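Local coordinates for N5-Carboxyaminoimidazole ribonucleotide synthetase (Staphylococcus aureus subsp. aureus, PDB 3ORQ), which catalyses the ATP-dependent conversion of 5-aminoimidazole ribonucleotide and bicarbonate to N5-carboxyaminoimidazole ribonucleotide, a carboxylation step of purine biosynthesis, at residues G20-K25 with C47-V52; V39-E45 with E55-Y61; D75-Y79 with Y96-G101. All coordinates share one frame; numbering follows the deposited sequence.

Overall arrangement
All three contacts belong to the preATP-grasp domain, whose parallel sheet runs in the order 55-58, 37-42, 14-18, 76-79. From the N terminus, strand 14-18 leads into the glycine-rich turn and first helical residues of 20-25, and contact 1 closes a loop from there to 47-52. Contact 2 opens within that loop, at 39-45, and closes beyond it at 55-61, so the two cross; Gly20 N and Asp42 OD1, 2.7 Å apart, join them. Contact 3 follows in series, linking strand 76-79 at the opposite edge of the sheet to the loop after helix 86-95. Its centre lies about 16 Å from that of contact 2 and 18 Å from that of contact 1.

Contact 1 of 3, residues G20-K25 with C47-V52; sequences GGQLGK and CPCRYV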
ATOM      1  N   GLY A  20      -5.351  14.836   9.612  1.00  2.00           N
ATOM      2  CA  GLY A  20      -5.868  14.000   8.552  1.00  2.00           C
ATOM      3  C   GLY A  20      -5.383  14.386   7.184  1.00  2.00           C
ATOM      4  O   GLY A  20      -6.073  14.178   6.193  1.00  2.12           O
ATOM      5  N   GLY A  21      -4.191  14.944   7.107  1.00  2.00           N
ATOM      6  CA  GLY A  21      -3.614  15.332   5.839  1.00  2.00           C
ATOM      7  C   GLY A  21      -3.145  14.052   5.171  1.00  3.42           C
ATOM      8  O   GLY A  21      -3.524  12.946   5.583  1.00  4.70           O
ATOM      9  N   GLN A  22      -2.311  14.180   4.148  1.00  2.33           N
ATOM     10  CA  GLN A  22      -1.946  13.035   3.396  1.00  2.00           C
ATOM     11  C   GLN A  22      -1.033  12.126   4.200  1.00  2.00           C
ATOM     12  O   GLN A  22      -0.951  10.930   3.907  1.00  2.00           O
ATOM     13  CB  GLN A  22      -1.254  13.424   2.090  1.00  2.00           C
ATOM     14  CG  GLN A  22       0.070  14.120   2.243  1.00  2.00           C
ATOM     15  CD  GLN A  22      -0.084  15.675   2.351  1.00  5.67           C
ATOM     16  OE1 GLN A  22      -1.175  16.190   2.622  1.00  8.68           O
ATOM     17  NE2 GLN A  22       1.010  16.399   2.130  1.00  3.73           N
ATOM     18  N   LEU A  23      -0.313  12.694   5.154  1.00  2.00           N
ATOM     19  CA  LEU A  23       0.592  11.883   5.971  1.00  2.90           C
ATOM     20  C   LEU A  23      -0.223  10.948   6.863  1.00  2.00           C
ATOM     21  O   LEU A  23       0.117   9.781   6.994  1.00  2.28           O
ATOM     22  CB  LEU A  23       1.531  12.731   6.810  1.00  2.00           C
ATOM     23  CG  LEU A  23       2.498  13.705   6.131  1.00  5.34           C
ATOM     24  CD1 LEU A  23       3.336  14.421   7.277  1.00  5.25           C
ATOM     25  CD2 LEU A  23       3.428  13.045   5.183  1.00  4.99           C
ATOM     26  N   GLY A  24      -1.302  11.479   7.447  1.00  2.00           N
ATOM     27  CA  GLY A  24      -2.233  10.699   8.249  1.00  2.00           C
ATOM     28  C   GLY A  24      -2.858   9.623   7.380  1.00  2.00           C
ATOM     29  O   GLY A  24      -3.007   8.470   7.807  1.00  2.00           O
ATOM     30  N   LYS A  25      -3.160   9.970   6.131  1.00  2.00           N
ATOM     31  CA  LYS A  25      -3.862   9.071   5.237  1.00  2.00           C
ATOM     32  C   LYS A  25      -2.985   7.873   4.996  1.00  2.00           C
ATOM     33  O   LYS A  25      -3.404   6.725   5.090  1.00  2.92           O
ATOM     34  CB  LYS A  25      -4.152   9.792   3.891  1.00  2.00           C
ATOM     35  CG  LYS A  25      -4.712   8.857   2.742  1.00  2.00           C
ATOM     36  CD  LYS A  25      -4.845   9.589   1.376  1.00  2.00           C
ATOM     37  CE  LYS A  25      -5.520   8.644   0.388  1.00  2.00           C
ATOM     38  NZ  LYS A  25      -5.707   9.277  -0.914  1.00  2.00           N
ATOM     39  N   CYS A  47     -10.688  16.444   4.798  1.00 11.35           N
ATOM     40  CA  CYS A  47      -9.347  15.915   4.971  1.00  8.58           C
ATOM     41  C   CYS A  47      -9.204  14.586   4.231  1.00  7.33           C
ATOM     42  O   CYS A  47     -10.080  13.744   4.315  1.00  3.59           O
ATOM     43  CB  CYS A  47      -8.975  15.764   6.442  1.00  9.86           C
ATOM     44  SG  CYS A  47      -9.825  14.447   7.376  1.00  8.31           S
ATOM     45  N   PRO A  48      -8.064  14.399   3.531  1.00  6.38           N
ATOM     46  CA  PRO A  48      -7.706  13.202   2.767  1.00  6.18           C
ATOM     47  C   PRO A  48      -7.807  11.878   3.553  1.00  6.84           C
ATOM     48  O   PRO A  48      -7.980  10.835   2.943  1.00  5.05           O
ATOM     49  CB  PRO A  48      -6.237  13.441   2.386  1.00  7.00           C
ATOM     50  CG  PRO A  48      -6.031  14.971   2.499  1.00  8.11           C
ATOM     51  CD  PRO A  48      -7.019  15.444   3.531  1.00  4.52           C
ATOM     52  N   CYS A  49      -7.677  11.910   4.877  1.00  4.21           N
ATOM     53  CA  CYS A  49      -7.597  10.661   5.662  1.00  4.04           C
ATOM     54  C   CYS A  49      -9.004  10.184   6.067  1.00  5.01           C
ATOM     55  O   CYS A  49      -9.181   9.076   6.558  1.00  5.41           O
ATOM     56  CB  CYS A  49      -6.734  10.899   6.919  1.00  3.18           C
ATOM     57  SG  CYS A  49      -6.370   9.433   7.981  1.00  3.03           S
ATOM     58  N   ARG A  50     -10.011  11.007   5.810  1.00  6.56           N
ATOM     59  CA  ARG A  50     -11.329  10.770   6.388  1.00  6.81           C
ATOM     60  C   ARG A  50     -11.942   9.437   6.021  1.00  5.65           C
ATOM     61  O   ARG A  50     -12.582   8.802   6.854  1.00  7.03           O
ATOM     62  CB  ARG A  50     -12.300  11.892   6.023  1.00  4.44           C
ATOM     63  CG  ARG A  50     -13.713  11.550   6.450  1.00  6.78           C
ATOM     64  CD  ARG A  50     -14.631  12.741   6.371  1.00 10.31           C
ATOM     65  NE  ARG A  50     -15.947  12.404   6.884  1.00 15.53           N
ATOM     66  CZ  ARG A  50     -17.027  13.168   6.726  1.00 16.44           C
ATOM     67  NH1 ARG A  50     -16.952  14.335   6.078  1.00 14.30           N
ATOM     68  NH2 ARG A  50     -18.191  12.749   7.190  1.00 13.74           N
ATOM     69  N   TYR A  51     -11.743   9.004   4.784  1.00  4.63           N
ATOM     70  CA  TYR A  51     -12.324   7.715   4.347  1.00  3.74           C
ATOM     71  C   TYR A  51     -11.384   6.515   4.323  1.00  2.26           C
ATOM     72  O   TYR A  51     -11.681   5.520   3.670  1.00  2.00           O
ATOM     73  CB  TYR A  51     -13.024   7.910   2.994  1.00  4.96           C
ATOM     74  CG  TYR A  51     -14.083   8.980   3.091  1.00  6.06           C
ATOM     75  CD1 TYR A  51     -15.335   8.695   3.616  1.00 10.68           C
ATOM     76  CD2 TYR A  51     -13.795  10.288   2.735  1.00  8.70           C
ATOM     77  CE1 TYR A  51     -16.328   9.698   3.729  1.00 12.87           C
ATOM     78  CE2 TYR A  51     -14.761  11.295   2.822  1.00 12.67           C
ATOM     79  CZ  TYR A  51     -16.020  10.988   3.315  1.00 14.48           C
ATOM     80  OH  TYR A  51     -16.934  11.987   3.429  1.00 15.18           O
ATOM     81  N   VAL A  52     -10.227   6.630   4.990  1.00  2.00           N
ATOM     82  CA  VAL A  52      -9.462   5.452   5.370  1.00  2.00           C
ATOM     83  C   VAL A  52      -9.343   5.322   6.918  1.00  2.00           C
ATOM     84  O   VAL A  52      -8.346   4.780   7.456  1.00  2.00           O
ATOM     85  CB  VAL A  52      -8.076   5.479   4.688  1.00  2.00           C
ATOM     86  CG1 VAL A  52      -8.221   5.241   3.200  1.00  2.00           C
ATOM     87  CG2 VAL A  52      -7.350   6.784   4.948  1.00  2.00           C
TER
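Gly20 and Gly21 pack against Cys47, Pro48 and Cys49 in a buried turn-to-turn contact at the start of helix 22-33, where the chain has just left strand 14-18 of a Rossmann-like domain. Gly21 and Gly24 fall at positions consistent with a GxGxxG pattern of Rossmann type, and Gly21 occupies the N-cap position. Across from it, Cys47 to Arg50 form a type I beta turn, closed by the bond from Arg50 N to Cys47 O.

One hydrogen bond joins the segments: Cys49 N donates to Gly20 O at 3.1 Å, with a bent N-H...O angle of 138°. The same carbonyl oxygen is approached by Pro48 CD at 3.1 Å, so the proline ring lies against the peptide leading into the helix. Cys49 CB and Cys47 SG, 3.6 and 4.2 Å from Gly20 CA, fill the side toward which a side chain would point, a fit consistent with glycine there.

Lys25 lies along the far side of the turn. Its chain is fully extended, with CG anti to the backbone N (chi1 171°), which carries CD past Pro48 O at 3.7 Å and sends NZ beyond the turn to Tyr341 O and to Gln32 O of the second subunit. Val52 crosses this aliphatic stem at about a right angle, CG2 to CG. Deeper in, Cys49 SG rests 3.5 Å from Gly24 O.

Contact 2 of 3, residues V39-E45 with E55-Y61; sequences VVLDPSE and EFIQAKY
Val40 and Phe56 sit at the centre of a parallel strand pair, 39-42 with 55-58, at one edge of the Rossmann-like sheet. The short axes run 4.8 Å apart and 20° from parallel. Val40 N donates to Glu55 O, and its O receives Ile57 N at 2.8 Å (177°): the residues before and after Phe56, in the alternating register of a parallel pair.

Packing is tight on the face of Val39, Leu41 and Ile57, where Val39 CG1 meets Ile57 CD1 at 3.9 Å and helix 64-73 covers Leu41. Leu41 CD2 also reaches Tyr61 CD1 at 4.0 Å. Separately, Pro43 CD lies over one Tyr61 ring face, 3.8 Å from its centroid (CH-pi).

The opposite face is more open toward the strand ends: Gln58 and Glu45 are exposed, yet extended Gln58 (chi1 -180°) brings NE2 to Pro43 O at 2.9 Å, while Glu45 passes obliquely beside its amide.

Asp42 OD2 takes Ser44 N on its anti lone pair, making an Asx turn, whereas Tyr61 OH donates to OD1 at 2.7 Å from above the carboxylate plane. OD1 also accepts from Gly20 N; these three donors probably favour the charged carboxylate and fix its rotation beside the glycine-rich turn.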
ATOM      1  N   VAL A  39      -8.892   5.807  14.149  1.00  4.69           N
ATOM      2  CA  VAL A  39      -9.710   6.995  14.425  1.00  4.15           C
ATOM      3  C   VAL A  39      -8.880   8.236  14.077  1.00  3.94           C
ATOM      4  O   VAL A  39      -7.737   8.373  14.509  1.00  6.59           O
ATOM      5  CB  VAL A  39     -10.130   7.051  15.914  1.00  4.23           C
ATOM      6  CG1 VAL A  39     -10.894   8.309  16.188  1.00  3.18           C
ATOM      7  CG2 VAL A  39     -11.032   5.867  16.230  1.00  5.24           C
ATOM      8  N   VAL A  40      -9.430   9.143  13.293  1.00  2.34           N
ATOM      9  CA  VAL A  40      -8.637  10.278  12.898  1.00  2.34           C
ATOM     10  C   VAL A  40      -9.345  11.598  13.315  1.00  4.96           C
ATOM     11  O   VAL A  40     -10.583  11.714  13.228  1.00  4.98           O
ATOM     12  CB  VAL A  40      -8.314  10.261  11.357  1.00  2.50           C
ATOM     13  CG1 VAL A  40      -9.618  10.282  10.524  1.00  2.00           C
ATOM     14  CG2 VAL A  40      -7.468  11.486  10.978  1.00  2.00           C
ATOM     15  N   LEU A  41      -8.540  12.564  13.771  1.00  4.66           N
ATOM     16  CA  LEU A  41      -9.032  13.876  14.211  1.00  5.97           C
ATOM     17  C   LEU A  41      -8.441  14.965  13.300  1.00  6.52           C
ATOM     18  O   LEU A  41      -7.220  15.058  13.103  1.00  6.74           O
ATOM     19  CB  LEU A  41      -8.663  14.142  15.685  1.00  4.33           C
ATOM     20  CG  LEU A  41      -9.270  15.392  16.342  1.00  6.63           C
ATOM     21  CD1 LEU A  41      -9.478  15.238  17.869  1.00  6.09           C
ATOM     22  CD2 LEU A  41      -8.461  16.637  16.024  1.00  6.71           C
ATOM     23  N   ASP A  42      -9.315  15.788  12.739  1.00  6.64           N
ATOM     24  CA  ASP A  42      -8.896  16.869  11.861  1.00  5.86           C
ATOM     25  C   ASP A  42     -10.058  17.874  11.850  1.00  7.60           C
ATOM     26  O   ASP A  42     -11.227  17.461  11.860  1.00  9.95           O
ATOM     27  CB  ASP A  42      -8.631  16.318  10.444  1.00  5.75           C
ATOM     28  CG  ASP A  42      -7.888  17.303   9.547  1.00  8.18           C
ATOM     29  OD1 ASP A  42      -6.655  17.154   9.358  1.00  8.11           O
ATOM     30  OD2 ASP A  42      -8.514  18.260   9.057  1.00 12.02           O
ATOM     31  N   PRO A  43      -9.756  19.181  11.781  1.00  8.11           N
ATOM     32  CA  PRO A  43     -10.812  20.216  11.678  1.00  8.38           C
ATOM     33  C   PRO A  43     -11.590  20.203  10.367  1.00 10.00           C
ATOM     34  O   PRO A  43     -12.714  20.714  10.296  1.00  9.15           O
ATOM     35  CB  PRO A  43     -10.021  21.544  11.812  1.00 10.32           C
ATOM     36  CG  PRO A  43      -8.573  21.173  11.400  1.00  9.26           C
ATOM     37  CD  PRO A  43      -8.400  19.768  11.925  1.00  5.82           C
ATOM     38  N   SER A  44     -11.010  19.609   9.323  1.00 11.87           N
ATOM     39  CA  SER A  44     -11.617  19.703   8.007  1.00 13.12           C
ATOM     40  C   SER A  44     -12.320  18.397   7.591  1.00 14.26           C
ATOM     41  O   SER A  44     -11.714  17.294   7.602  1.00 11.93           O
ATOM     42  CB  SER A  44     -10.578  20.126   6.973  1.00 12.64           C
ATOM     43  OG  SER A  44     -11.112  19.956   5.684  1.00 17.02           O
ATOM     44  N   GLU A  45     -13.584  18.525   7.204  1.00 14.25           N
ATOM     45  CA  GLU A  45     -14.368  17.370   6.806  1.00 16.91           C
ATOM     46  C   GLU A  45     -13.960  16.835   5.431  1.00 15.70           C
ATOM     47  O   GLU A  45     -14.387  15.741   5.032  1.00 13.61           O
ATOM     48  CB  GLU A  45     -15.869  17.708   6.799  1.00 20.25           C
ATOM     49  CG  GLU A  45     -16.320  18.495   5.586  1.00 28.48           C
ATOM     50  CD  GLU A  45     -17.773  18.936   5.682  1.00 39.12           C
ATOM     51  OE1 GLU A  45     -18.467  18.513   6.649  1.00 43.14           O
ATOM     52  OE2 GLU A  45     -18.215  19.714   4.797  1.00 40.90           O
ATOM     53  N   GLU A  55     -13.283   5.811  12.168  1.00  5.00           N
ATOM     54  CA  GLU A  55     -14.040   6.867  12.758  1.00  8.84           C
ATOM     55  C   GLU A  55     -13.362   8.206  12.494  1.00  7.76           C
ATOM     56  O   GLU A  55     -12.141   8.297  12.474  1.00  9.33           O
ATOM     57  CB  GLU A  55     -14.131   6.561  14.241  1.00 13.36           C
ATOM     58  CG  GLU A  55     -15.116   7.339  15.025  1.00 20.31           C
ATOM     59  CD  GLU A  55     -15.485   6.609  16.310  1.00 25.22           C
ATOM     60  OE1 GLU A  55     -15.172   5.387  16.461  1.00 26.74           O
ATOM     61  OE2 GLU A  55     -16.094   7.275  17.157  1.00 28.54           O
ATOM     62  N   PHE A  56     -14.163   9.241  12.272  1.00  7.58           N
ATOM     63  CA  PHE A  56     -13.651  10.565  12.007  1.00  7.39           C
ATOM     64  C   PHE A  56     -14.199  11.510  13.088  1.00  8.62           C
ATOM     65  O   PHE A  56     -15.413  11.557  13.319  1.00  8.33           O
ATOM     66  CB  PHE A  56     -14.060  11.016  10.598  1.00  8.20           C
ATOM     67  CG  PHE A  56     -13.799  12.462  10.336  1.00 10.01           C
ATOM     68  CD1 PHE A  56     -12.534  12.968  10.431  1.00  9.88           C
ATOM     69  CD2 PHE A  56     -14.845  13.334  10.010  1.00 12.01           C
ATOM     70  CE1 PHE A  56     -12.300  14.341  10.219  1.00 11.47           C
ATOM     71  CE2 PHE A  56     -14.611  14.714   9.792  1.00  7.03           C
ATOM     72  CZ  PHE A  56     -13.364  15.201   9.893  1.00  8.00           C
ATOM     73  N   ILE A  57     -13.299  12.201  13.781  1.00  8.34           N
ATOM     74  CA  ILE A  57     -13.662  13.206  14.756  1.00  8.60           C
ATOM     75  C   ILE A  57     -13.265  14.577  14.175  1.00 10.40           C
ATOM     76  O   ILE A  57     -12.070  14.890  14.012  1.00 10.26           O
ATOM     77  CB  ILE A  57     -12.944  13.037  16.068  1.00  8.13           C
ATOM     78  CG1 ILE A  57     -13.330  11.721  16.771  1.00  7.55           C
ATOM     79  CG2 ILE A  57     -13.234  14.243  16.984  1.00  5.72           C
ATOM     80  CD1 ILE A  57     -12.427  11.409  18.008  1.00  2.00           C
ATOM     81  N   GLN A  58     -14.275  15.378  13.831  1.00 10.84           N
ATOM     82  CA  GLN A  58     -14.016  16.705  13.285  1.00 10.17           C
ATOM     83  C   GLN A  58     -13.892  17.676  14.473  1.00  9.44           C
ATOM     84  O   GLN A  58     -14.862  17.890  15.208  1.00  9.84           O
ATOM     85  CB  GLN A  58     -15.135  17.150  12.320  1.00  9.14           C
ATOM     86  CG  GLN A  58     -14.869  18.545  11.738  1.00 11.46           C
ATOM     87  CD  GLN A  58     -15.891  19.018  10.673  1.00 14.42           C
ATOM     88  OE1 GLN A  58     -16.948  18.420  10.482  1.00 10.68           O
ATOM     89  NE2 GLN A  58     -15.550  20.102   9.979  1.00 13.62           N
ATOM     90  N   ALA A  59     -12.698  18.219  14.663  1.00  7.09           N
ATOM     91  CA  ALA A  59     -12.433  19.176  15.711  1.00  9.88           C
ATOM     92  C   ALA A  59     -11.082  19.845  15.480  1.00 11.16           C
ATOM     93  O   ALA A  59     -10.223  19.303  14.799  1.00 12.44           O
ATOM     94  CB  ALA A  59     -12.466  18.482  17.067  1.00  8.85           C
ATOM     95  N   LYS A  60     -10.894  21.024  16.050  1.00 14.08           N
ATOM     96  CA  LYS A  60      -9.599  21.708  15.981  1.00 16.94           C
ATOM     97  C   LYS A  60      -8.558  20.998  16.837  1.00 16.57           C
ATOM     98  O   LYS A  60      -8.889  20.257  17.775  1.00 14.95           O
ATOM     99  CB  LYS A  60      -9.723  23.178  16.415  1.00 17.90           C
ATOM    100  CG  LYS A  60     -10.714  23.985  15.587  1.00 21.75           C
ATOM    101  CD  LYS A  60     -10.680  25.449  15.956  1.00 26.92           C
ATOM    102  CE  LYS A  60     -11.554  26.201  14.986  1.00 30.13           C
ATOM    103  NZ  LYS A  60     -11.257  27.659  15.031  1.00 34.63           N
ATOM    104  N   TYR A  61      -7.297  21.240  16.522  1.00 18.00           N
ATOM    105  CA  TYR A  61      -6.202  20.588  17.239  1.00 20.06           C
ATOM    106  C   TYR A  61      -5.992  21.114  18.671  1.00 19.69           C
ATOM    107  O   TYR A  61      -5.330  20.473  19.476  1.00 20.50           O
ATOM    108  CB  TYR A  61      -4.920  20.685  16.431  1.00 19.80           C
ATOM    109  CG  TYR A  61      -5.014  20.157  15.010  1.00 18.31           C
ATOM    110  CD1 TYR A  61      -5.306  18.815  14.747  1.00 14.87           C
ATOM    111  CD2 TYR A  61      -4.793  21.009  13.920  1.00 19.64           C
ATOM    112  CE1 TYR A  61      -5.363  18.324  13.422  1.00 12.91           C
ATOM    113  CE2 TYR A  61      -4.832  20.533  12.597  1.00 17.58           C
ATOM    114  CZ  TYR A  61      -5.115  19.181  12.362  1.00 17.05           C
ATOM    115  OH  TYR A  61      -5.188  18.730  11.057  1.00 18.90           O
TER

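Contact 3 of 3, residues D75-Y79 with Y96-G101; sequences DVITY and YNIPQG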
ATOM      1  N   ASP A  75      -6.152   2.869  21.602  1.00  7.30           N
ATOM      2  CA  ASP A  75      -5.189   2.189  22.476  1.00  7.37           C
ATOM      3  C   ASP A  75      -3.811   2.837  22.382  1.00  6.19           C
ATOM      4  O   ASP A  75      -2.958   2.650  23.265  1.00  6.97           O
ATOM      5  CB  ASP A  75      -5.107   0.714  22.098  1.00  6.60           C
ATOM      6  CG  ASP A  75      -6.438   0.030  22.205  1.00  6.33           C
ATOM      7  OD1 ASP A  75      -6.941  -0.119  23.333  1.00 12.21           O
ATOM      8  OD2 ASP A  75      -7.020  -0.328  21.178  1.00  4.58           O
ATOM      9  N   VAL A  76      -3.589   3.573  21.296  1.00  4.86           N
ATOM     10  CA  VAL A  76      -2.360   4.362  21.120  1.00  4.84           C
ATOM     11  C   VAL A  76      -2.700   5.604  20.337  1.00  4.28           C
ATOM     12  O   VAL A  76      -3.570   5.565  19.486  1.00  4.50           O
ATOM     13  CB  VAL A  76      -1.217   3.547  20.413  1.00  3.29           C
ATOM     14  CG1 VAL A  76      -1.585   3.194  18.998  1.00  2.00           C
ATOM     15  CG2 VAL A  76       0.057   4.325  20.406  1.00  2.00           C
ATOM     16  N   ILE A  77      -2.028   6.712  20.612  1.00  5.55           N
ATOM     17  CA  ILE A  77      -2.270   7.945  19.828  1.00  4.73           C
ATOM     18  C   ILE A  77      -0.963   8.437  19.229  1.00  3.26           C
ATOM     19  O   ILE A  77       0.061   8.476  19.912  1.00  4.86           O
ATOM     20  CB  ILE A  77      -2.928   9.057  20.659  1.00  5.67           C
ATOM     21  CG1 ILE A  77      -4.337   8.670  21.097  1.00  9.60           C
ATOM     22  CG2 ILE A  77      -3.008  10.348  19.899  1.00  7.12           C
ATOM     23  CD1 ILE A  77      -4.810   9.533  22.207  1.00 15.17           C
ATOM     24  N   THR A  78      -0.998   8.743  17.937  1.00  2.00           N
ATOM     25  CA  THR A  78       0.158   9.334  17.242  1.00  2.30           C
ATOM     26  C   THR A  78      -0.320  10.598  16.540  1.00  5.08           C
ATOM     27  O   THR A  78      -1.498  10.940  16.592  1.00  6.59           O
ATOM     28  CB  THR A  78       0.802   8.363  16.223  1.00  4.13           C
ATOM     29  OG1 THR A  78       1.970   8.965  15.631  1.00  4.70           O
ATOM     30  CG2 THR A  78      -0.206   7.944  15.118  1.00  2.00           C
ATOM     31  N   TYR A  79       0.593  11.324  15.920  1.00  5.66           N
ATOM     32  CA  TYR A  79       0.214  12.590  15.333  1.00  5.80           C
ATOM     33  C   TYR A  79       0.894  12.667  14.018  1.00  7.37           C
ATOM     34  O   TYR A  79       1.967  12.073  13.822  1.00  6.70           O
ATOM     35  CB  TYR A  79       0.616  13.800  16.210  1.00  6.03           C
ATOM     36  CG  TYR A  79       1.981  13.695  16.821  1.00  4.39           C
ATOM     37  CD1 TYR A  79       3.124  13.996  16.087  1.00  3.23           C
ATOM     38  CD2 TYR A  79       2.140  13.295  18.141  1.00  8.79           C
ATOM     39  CE1 TYR A  79       4.414  13.849  16.658  1.00  3.68           C
ATOM     40  CE2 TYR A  79       3.445  13.195  18.734  1.00  7.85           C
ATOM     41  CZ  TYR A  79       4.543  13.463  17.977  1.00  2.82           C
ATOM     42  OH  TYR A  79       5.767  13.363  18.536  1.00  9.63           O
ATOM     43  N   TYR A  96      -3.377   9.004  28.469  1.00 11.59           N
ATOM     44  CA  TYR A  96      -3.482   7.935  27.480  1.00  9.97           C
ATOM     45  C   TYR A  96      -2.133   7.457  26.994  1.00  8.02           C
ATOM     46  O   TYR A  96      -1.131   7.974  27.388  1.00  8.42           O
ATOM     47  CB  TYR A  96      -4.309   8.414  26.289  1.00 10.47           C
ATOM     48  CG  TYR A  96      -5.624   9.021  26.698  1.00 13.81           C
ATOM     49  CD1 TYR A  96      -6.727   8.198  27.004  1.00 15.91           C
ATOM     50  CD2 TYR A  96      -5.772  10.421  26.802  1.00 14.25           C
ATOM     51  CE1 TYR A  96      -7.948   8.754  27.425  1.00 19.47           C
ATOM     52  CE2 TYR A  96      -6.978  10.984  27.203  1.00 17.38           C
ATOM     53  CZ  TYR A  96      -8.063  10.148  27.528  1.00 21.97           C
ATOM     54  OH  TYR A  96      -9.266  10.704  27.926  1.00 27.47           O
ATOM     55  N   ASN A  97      -2.126   6.473  26.099  1.00  8.46           N
ATOM     56  CA  ASN A  97      -0.878   5.871  25.624  1.00  6.46           C
ATOM     57  C   ASN A  97      -0.342   6.549  24.357  1.00  6.89           C
ATOM     58  O   ASN A  97      -0.916   6.378  23.234  1.00  5.41           O
ATOM     59  CB  ASN A  97      -1.078   4.374  25.401  1.00  5.66           C
ATOM     60  CG  ASN A  97       0.155   3.703  24.851  1.00  4.46           C
ATOM     61  OD1 ASN A  97       1.257   3.997  25.280  1.00  6.54           O
ATOM     62  ND2 ASN A  97      -0.023   2.815  23.877  1.00  4.69           N
ATOM     63  N   ILE A  98       0.725   7.324  24.548  1.00  3.50           N
ATOM     64  CA  ILE A  98       1.375   8.082  23.474  1.00  4.89           C
ATOM     65  C   ILE A  98       2.896   7.932  23.652  1.00  6.66           C
ATOM     66  O   ILE A  98       3.555   8.794  24.241  1.00  8.23           O
ATOM     67  CB  ILE A  98       1.001   9.586  23.503  1.00  5.67           C
ATOM     68  CG1 ILE A  98      -0.527   9.777  23.742  1.00  6.11           C
ATOM     69  CG2 ILE A  98       1.453  10.339  22.188  1.00  4.38           C
ATOM     70  CD1 ILE A  98      -1.018  11.258  23.593  1.00  2.11           C
ATOM     71  N   PRO A  99       3.451   6.830  23.156  1.00  5.02           N
ATOM     72  CA  PRO A  99       4.847   6.544  23.392  1.00  5.12           C
ATOM     73  C   PRO A  99       5.751   7.635  22.814  1.00  6.19           C
ATOM     74  O   PRO A  99       6.879   7.781  23.260  1.00  6.13           O
ATOM     75  CB  PRO A  99       5.068   5.221  22.671  1.00  4.67           C
ATOM     76  CG  PRO A  99       3.728   4.639  22.488  1.00  5.31           C
ATOM     77  CD  PRO A  99       2.783   5.775  22.371  1.00  5.71           C
ATOM     78  N   GLN A 100       5.252   8.386  21.833  1.00  5.77           N
ATOM     79  CA  GLN A 100       5.996   9.531  21.281  1.00  5.41           C
ATOM     80  C   GLN A 100       6.217  10.682  22.258  1.00  6.03           C
ATOM     81  O   GLN A 100       7.132  11.501  22.056  1.00  7.83           O
ATOM     82  CB  GLN A 100       5.288  10.055  20.020  1.00  3.22           C
ATOM     83  CG  GLN A 100       5.538   9.224  18.792  1.00  4.61           C
ATOM     84  CD  GLN A 100       4.653   9.671  17.641  1.00  9.90           C
ATOM     85  OE1 GLN A 100       3.427   9.506  17.683  1.00  5.92           O
ATOM     86  NE2 GLN A 100       5.266  10.280  16.625  1.00 10.01           N
ATOM     87  N   GLY A 101       5.419  10.757  23.332  1.00  5.92           N
ATOM     88  CA  GLY A 101       5.652  11.794  24.383  1.00  3.71           C
ATOM     89  C   GLY A 101       5.316  13.170  23.833  1.00  5.47           C
ATOM     90  O   GLY A 101       4.655  13.277  22.779  1.00  6.14           O
TER
HETATM   91  O   HOH W   1      -4.547   4.928  25.344  1.00 21.02           O
HETATM   92  O   HOH W   2       2.735   8.142  19.966  1.00  3.01           O
HETATM   93  O   HOH W   3       6.462  14.610  20.998  1.00  3.58           O
HETATM   94  O   HOH W   4       4.683  11.498  14.140  1.00  9.02           O
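Gln100 OE1 is gripped by two donors: Thr78 OG1 at 2.6 Å and a water at 2.7 Å. The hydroxyl approaches tilted 28° from the carbonyl plane. The same water donates to Ile77 O and accepts from Gln100 N, so it fills in between strand 76-79 and the loop where no direct backbone bond is made. Thr78 OG1 also hydrogen-bonds to His294 NE2, which connects this site to helix 290-298.

The rest of the Gln100 amide lies on the Tyr79 ring. The two planes are only 11° apart, and NE2 stacks over one face, 3.5 Å from Tyr79 CZ. A chi1 of 42°, with CG between the backbone N and the carbonyl carbon, swings the ring toward Gln100. A second water accepts from Gln100 NE2 and donates to Tyr79 O, an engagement of both ends consistent with the modelled orientation of the buried amide.

At the start of the strand the pairing is direct. Ile77 N donates to Asn97 O at 2.9 Å, and Asn97 ND2 reaches Asp75 O at 3.0 Å, in the carbonyl plane and on a lone pair. Between these polar ends the packing is apolar: Val76 CG2 meets Pro99 CD at 3.7 Å, and Ile98 CG1 lies against Ile77 CB.

A type I turn from Ile98 to Gly101 completes the loop, with Gly101 at positive phi. A loop after helix 86-95 thus runs beside edge strand 76-79, bordering the parallel sheet of a Rossmann-like preATP-grasp domain.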